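Local atomic coordinates of putative hydrolase (Chromobacterium violaceum, PDB entry 3MCW), a protein that probably acts as a hydrolase of the isochorismatase family, with no particular substrate or reaction assigned here. Residues 7-12 with 113-118; 46-51 with 189-194. All blocks are in the same frame, centred on the assembly; numbering follows the deposited sequence. Where two conformers were deposited one is given.

Overall arrangement
Contact 1 and contact 2 lie side by side, centres about 11 Å apart, on the same side of the chain's centre. Their segments alternate along the chain, in the order 7-12, 46-51, 113-118, 189-194. Contact 1 includes a strand of the six-stranded parallel sheet, joining the loop before strand 14-18 to strand 115-121; contact 2 pairs helix 37-51 with helix 184-191 and touches that strand through W48 and V117. They share packing: F8 CE2 lies 3.6 Å from A190 CB, and V117 CG2 is 3.8 Å from W48 CH2. D11 also meets I194. Residues near both chain ends are thereby brought together beside the sheet, with the loop next to the final helix.

Contact 1 of 2, residues 7-12 with 113-118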
# COMPACT_ATOMS: atom_id res chain seq x y z
N ARG A 7 21.90 -9.38 -7.09
CA ARG A 7 23.11 -8.87 -6.51
C ARG A 7 22.76 -7.67 -5.62
O ARG A 7 22.08 -6.75 -6.06
CB ARG A 7 24.09 -8.47 -7.64
CG ARG A 7 25.36 -7.75 -7.23
CD ARG A 7 26.06 -7.11 -8.43
NE ARG A 7 27.27 -6.38 -8.04
N PHE A 8 23.20 -7.70 -4.36
CA PHE A 8 23.01 -6.56 -3.48
C PHE A 8 23.91 -5.43 -3.93
O PHE A 8 25.02 -5.66 -4.38
CB PHE A 8 23.29 -6.94 -2.03
CG PHE A 8 22.28 -7.86 -1.47
CD1 PHE A 8 20.97 -7.40 -1.28
CD2 PHE A 8 22.55 -9.17 -1.18
CE1 PHE A 8 19.97 -8.20 -0.81
CE2 PHE A 8 21.51 -9.99 -0.67
CZ PHE A 8 20.24 -9.48 -0.50
N SER A 9 23.38 -4.22 -3.83
CA SER A 9 24.14 -3.02 -4.19
C SER A 9 25.00 -2.55 -3.03
O SER A 9 25.97 -1.82 -3.23
CB SER A 9 23.19 -1.91 -4.63
OG SER A 9 22.24 -1.62 -3.62
N SER A 10 24.64 -2.96 -1.80
CA SER A 10 25.39 -2.62 -0.60
C SER A 10 25.94 -3.87 0.07
O SER A 10 25.58 -4.98 -0.30
CB SER A 10 24.49 -1.88 0.42
OG SER A 10 23.77 -2.75 1.28
N ASP A 11 26.84 -3.67 1.03
CA ASP A 11 27.41 -4.78 1.79
C ASP A 11 26.68 -5.00 3.13
O ASP A 11 27.12 -5.79 3.98
CB ASP A 11 28.92 -4.63 2.01
CG ASP A 11 29.29 -3.44 2.88
OD1 ASP A 11 28.42 -2.74 3.43
OD2 ASP A 11 30.50 -3.19 2.98
N LYS A 12 25.56 -4.31 3.35
CA LYS A 12 24.84 -4.36 4.61
C LYS A 12 23.34 -4.39 4.42
O LYS A 12 22.62 -3.65 5.08
CB LYS A 12 25.29 -3.22 5.54
CG LYS A 12 25.18 -1.83 4.95
CD LYS A 12 25.67 -0.74 5.90
CE LYS A 12 25.57 0.62 5.26
NZ LYS A 12 26.05 1.77 6.10
N TRP A 113 21.14 2.15 6.07
CA TRP A 113 20.52 0.86 5.75
C TRP A 113 19.41 1.10 4.72
O TRP A 113 18.22 1.08 5.04
CB TRP A 113 20.00 0.16 6.99
CG TRP A 113 21.08 -0.21 7.97
CD1 TRP A 113 22.35 -0.66 7.66
CD2 TRP A 113 20.99 -0.20 9.39
NE1 TRP A 113 23.04 -0.92 8.81
CE2 TRP A 113 22.24 -0.65 9.89
CE3 TRP A 113 19.98 0.14 10.30
CZ2 TRP A 113 22.49 -0.73 11.27
CZ3 TRP A 113 20.26 0.07 11.64
CH2 TRP A 113 21.51 -0.37 12.11
N LEU A 114 19.85 1.31 3.49
CA LEU A 114 18.95 1.70 2.40
C LEU A 114 18.44 0.53 1.58
O LEU A 114 17.50 0.67 0.83
CB LEU A 114 19.58 2.79 1.52
CG LEU A 114 20.00 4.05 2.28
CD1 LEU A 114 20.46 5.11 1.29
CD2 LEU A 114 18.93 4.63 3.18
N GLU A 115 19.06 -0.63 1.75
CA GLU A 115 18.66 -1.84 1.07
C GLU A 115 18.03 -2.78 2.10
O GLU A 115 18.64 -3.13 3.13
CB GLU A 115 19.91 -2.41 0.38
CG GLU A 115 19.63 -3.57 -0.47
CD GLU A 115 20.83 -4.00 -1.28
OE1 GLU A 115 21.95 -4.11 -0.75
OE2 GLU A 115 20.66 -4.31 -2.49
N LEU A 116 16.79 -3.18 1.83
CA LEU A 116 15.98 -3.97 2.75
C LEU A 116 15.59 -5.30 2.10
O LEU A 116 15.27 -5.34 0.92
CB LEU A 116 14.69 -3.22 3.12
CG LEU A 116 14.86 -1.76 3.58
CD1 LEU A 116 13.52 -1.15 3.89
CD2 LEU A 116 15.81 -1.68 4.82
N VAL A 117 15.59 -6.36 2.92
CA VAL A 117 15.09 -7.67 2.53
C VAL A 117 13.93 -7.95 3.45
O VAL A 117 14.09 -8.00 4.67
CB VAL A 117 16.19 -8.76 2.67
CG1 VAL A 117 15.61 -10.13 2.38
CG2 VAL A 117 17.35 -8.40 1.71
N VAL A 118 12.73 -8.09 2.89
CA VAL A 118 11.50 -8.12 3.66
C VAL A 118 10.83 -9.48 3.56
O VAL A 118 10.73 -10.07 2.47
CB VAL A 118 10.51 -7.02 3.18
CG1 VAL A 118 9.23 -7.07 3.92
CG2 VAL A 118 11.18 -5.62 3.31
O HOH W 1 22.44 -0.58 2.53
O HOH W 2 20.79 -1.84 4.32
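F8 presents the rim of its ring to the carboxylate of E115: CD1 is 3.3 Å from OE2, which lies in the ring plane, and the two planes are nearly perpendicular (86°). Further round the ring, CE1 meets V117 CG2 at 3.6 Å, while I187 of helix 184-191 also touches both side chains. Next, the backbone N of S9 donates to E115 OE2 over 3.0 Å in a nearly straight bond (165°), arriving on the syn side; S9 OG adds only a weak bond to that oxygen. The N of S10 takes the other oxygen, OE1, at 3.1 Å from above the carboxylate plane. E115 gets there through an extended chain, CG anti to the backbone N (chi1 -174°). S9 and E115 each have a second conformer, so this grip describes one state. S10 OG is 3.0 Å from E115 OE1 and also bonds to water 1; where its one proton goes is not settled. The same OG accepts from K12 N at 3.2 Å. K12 then crosses W113 at about a right angle, its CD 3.8 Å from CD1 at the indole edge; its NZ bonds to N111 O. Water 2 donates to both K12 O and E115 O. The S10–K12 bond defines an ST turn, here leading into strand 14-18, which pairs with strand 115-121 in the parallel sheet of the isochorismatase-family alpha/beta fold.

Contact 2 of 2, residues 46-51 with 189-194; sequences QAWRAR and AALGNI. With EDO (1,2-ethanediol), chain K.
Residues 46-51 of helix 37-51 face the end of helix 184-191 across a closest CA separation of 8.7 Å, between A47 and L191, and no hydrogen bond joins the two segments. L191 bridges the two: its CB points at the other helix, CD1 meets A47, W48 and R51, and CD2 goes to W48. CD1 approaches W48 CZ3 at 3.6 Å, whereas CD2 sits over the face of the six-membered ring, 4.3 Å from its centroid and 26° off the normal, as a CH-pi contact. The indole itself is held at its polar end by a bond from NE1 to P13 O. R51 reaches across with its chain extended from CG to NE, then bends at the last torsion (chi4 -76°), bringing a guanidinium face over L191 CB, 3.6 Å from NE. NH2 lies 3.7 Å from G192 CA. On the edge of the same group, NH1 donates to O2 of an ethanediol at 2.7 Å; this molecule, probably from the crystallisation liquor, also touches I194. The contact is therefore apolar at L191 and W48, with the R51 charge at its rim. L191 O lies 3.9 Å above the R51 guanidinium plane, offset toward its rim, and may add a modest electrostatic attraction.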
# COMPACT_ATOMS: atom_id res chain seq x y z
N GLN A 46 18.73 -16.98 10.32
CA GLN A 46 19.96 -17.66 10.72
C GLN A 46 21.15 -17.17 9.91
O GLN A 46 22.24 -16.98 10.46
CB GLN A 46 19.85 -19.17 10.58
CG GLN A 46 21.06 -19.89 11.22
CD GLN A 46 21.07 -21.37 11.00
OE1 GLN A 46 21.11 -22.16 11.94
NE2 GLN A 46 21.08 -21.77 9.75
N ALA A 47 20.98 -16.98 8.60
CA ALA A 47 22.04 -16.47 7.77
C ALA A 47 22.44 -15.06 8.17
O ALA A 47 23.65 -14.74 8.22
CB ALA A 47 21.66 -16.53 6.32
N TRP A 48 21.47 -14.20 8.45
CA TRP A 48 21.75 -12.84 8.88
C TRP A 48 22.53 -12.84 10.18
O TRP A 48 23.48 -12.07 10.34
CB TRP A 48 20.46 -12.00 8.95
CG TRP A 48 20.33 -11.00 7.83
CD1 TRP A 48 20.57 -9.67 7.95
CD2 TRP A 48 19.99 -11.24 6.46
NE1 TRP A 48 20.42 -9.06 6.73
CE2 TRP A 48 20.08 -10.00 5.80
CE3 TRP A 48 19.58 -12.36 5.71
CZ2 TRP A 48 19.76 -9.84 4.46
CZ3 TRP A 48 19.31 -12.22 4.36
CH2 TRP A 48 19.39 -10.94 3.74
N ARG A 49 22.09 -13.63 11.14
CA ARG A 49 22.78 -13.75 12.42
C ARG A 49 24.20 -14.27 12.23
O ARG A 49 25.15 -13.73 12.80
CB ARG A 49 22.00 -14.65 13.36
CG ARG A 49 20.74 -14.04 13.91
CD ARG A 49 19.92 -15.07 14.64
NE ARG A 49 18.79 -14.43 15.32
CZ ARG A 49 17.73 -15.05 15.80
NH1 ARG A 49 17.55 -16.34 15.64
NH2 ARG A 49 16.82 -14.35 16.46
N ALA A 50 24.36 -15.33 11.45
CA ALA A 50 25.66 -15.95 11.25
C ALA A 50 26.64 -14.98 10.60
O ALA A 50 27.81 -15.00 10.92
CB ALA A 50 25.51 -17.22 10.42
N ARG A 51 26.14 -14.11 9.72
CA ARG A 51 26.96 -13.15 8.99
C ARG A 51 27.09 -11.82 9.73
O ARG A 51 27.87 -10.96 9.29
CB ARG A 51 26.40 -12.95 7.58
CG ARG A 51 26.58 -14.17 6.66
CD ARG A 51 25.92 -13.91 5.32
NE ARG A 51 26.02 -15.02 4.37
CZ ARG A 51 27.10 -15.35 3.69
NH1 ARG A 51 28.24 -14.67 3.82
NH2 ARG A 51 27.07 -16.40 2.85
N ALA A 189 22.05 -16.86 -1.83
CA ALA A 189 23.17 -16.93 -2.76
C ALA A 189 23.82 -15.56 -2.92
O ALA A 189 25.05 -15.44 -2.96
CB ALA A 189 22.69 -17.47 -4.10
N ALA A 190 23.01 -14.51 -2.99
CA ALA A 190 23.53 -13.15 -3.18
C ALA A 190 24.38 -12.70 -1.98
O ALA A 190 25.38 -11.98 -2.16
CB ALA A 190 22.40 -12.16 -3.43
N LEU A 191 24.02 -13.13 -0.77
CA LEU A 191 24.84 -12.81 0.40
C LEU A 191 26.28 -13.30 0.24
O LEU A 191 27.21 -12.62 0.64
CB LEU A 191 24.27 -13.40 1.66
CG LEU A 191 22.94 -12.86 2.16
CD1 LEU A 191 22.51 -13.58 3.42
CD2 LEU A 191 23.01 -11.34 2.39
N GLY A 192 26.44 -14.49 -0.33
CA GLY A 192 27.75 -15.06 -0.55
C GLY A 192 28.62 -14.34 -1.55
O GLY A 192 29.81 -14.61 -1.59
N ASN A 193 28.03 -13.46 -2.35
CA ASN A 193 28.75 -12.68 -3.36
C ASN A 193 29.15 -11.29 -2.91
O ASN A 193 29.91 -10.61 -3.61
CB ASN A 193 27.95 -12.60 -4.66
CG ASN A 193 27.71 -13.94 -5.30
OD1 ASN A 193 26.64 -14.17 -5.89
ND2 ASN A 193 28.67 -14.84 -5.17
N ILE A 194 28.73 -10.88 -1.71
CA ILE A 194 29.04 -9.54 -1.24
C ILE A 194 30.54 -9.36 -1.09
O ILE A 194 31.10 -8.36 -1.53
CB ILE A 194 28.32 -9.25 0.07
CG1 ILE A 194 26.82 -9.11 -0.21
CG2 ILE A 194 28.89 -7.96 0.74
CD1 ILE A 194 25.99 -8.93 1.02
C1 EDO K . 28.62 -10.65 3.60
O1 EDO K . 30.01 -10.34 3.38
C2 EDO K . 28.43 -11.16 4.99
O2 EDO K . 28.94 -12.48 5.15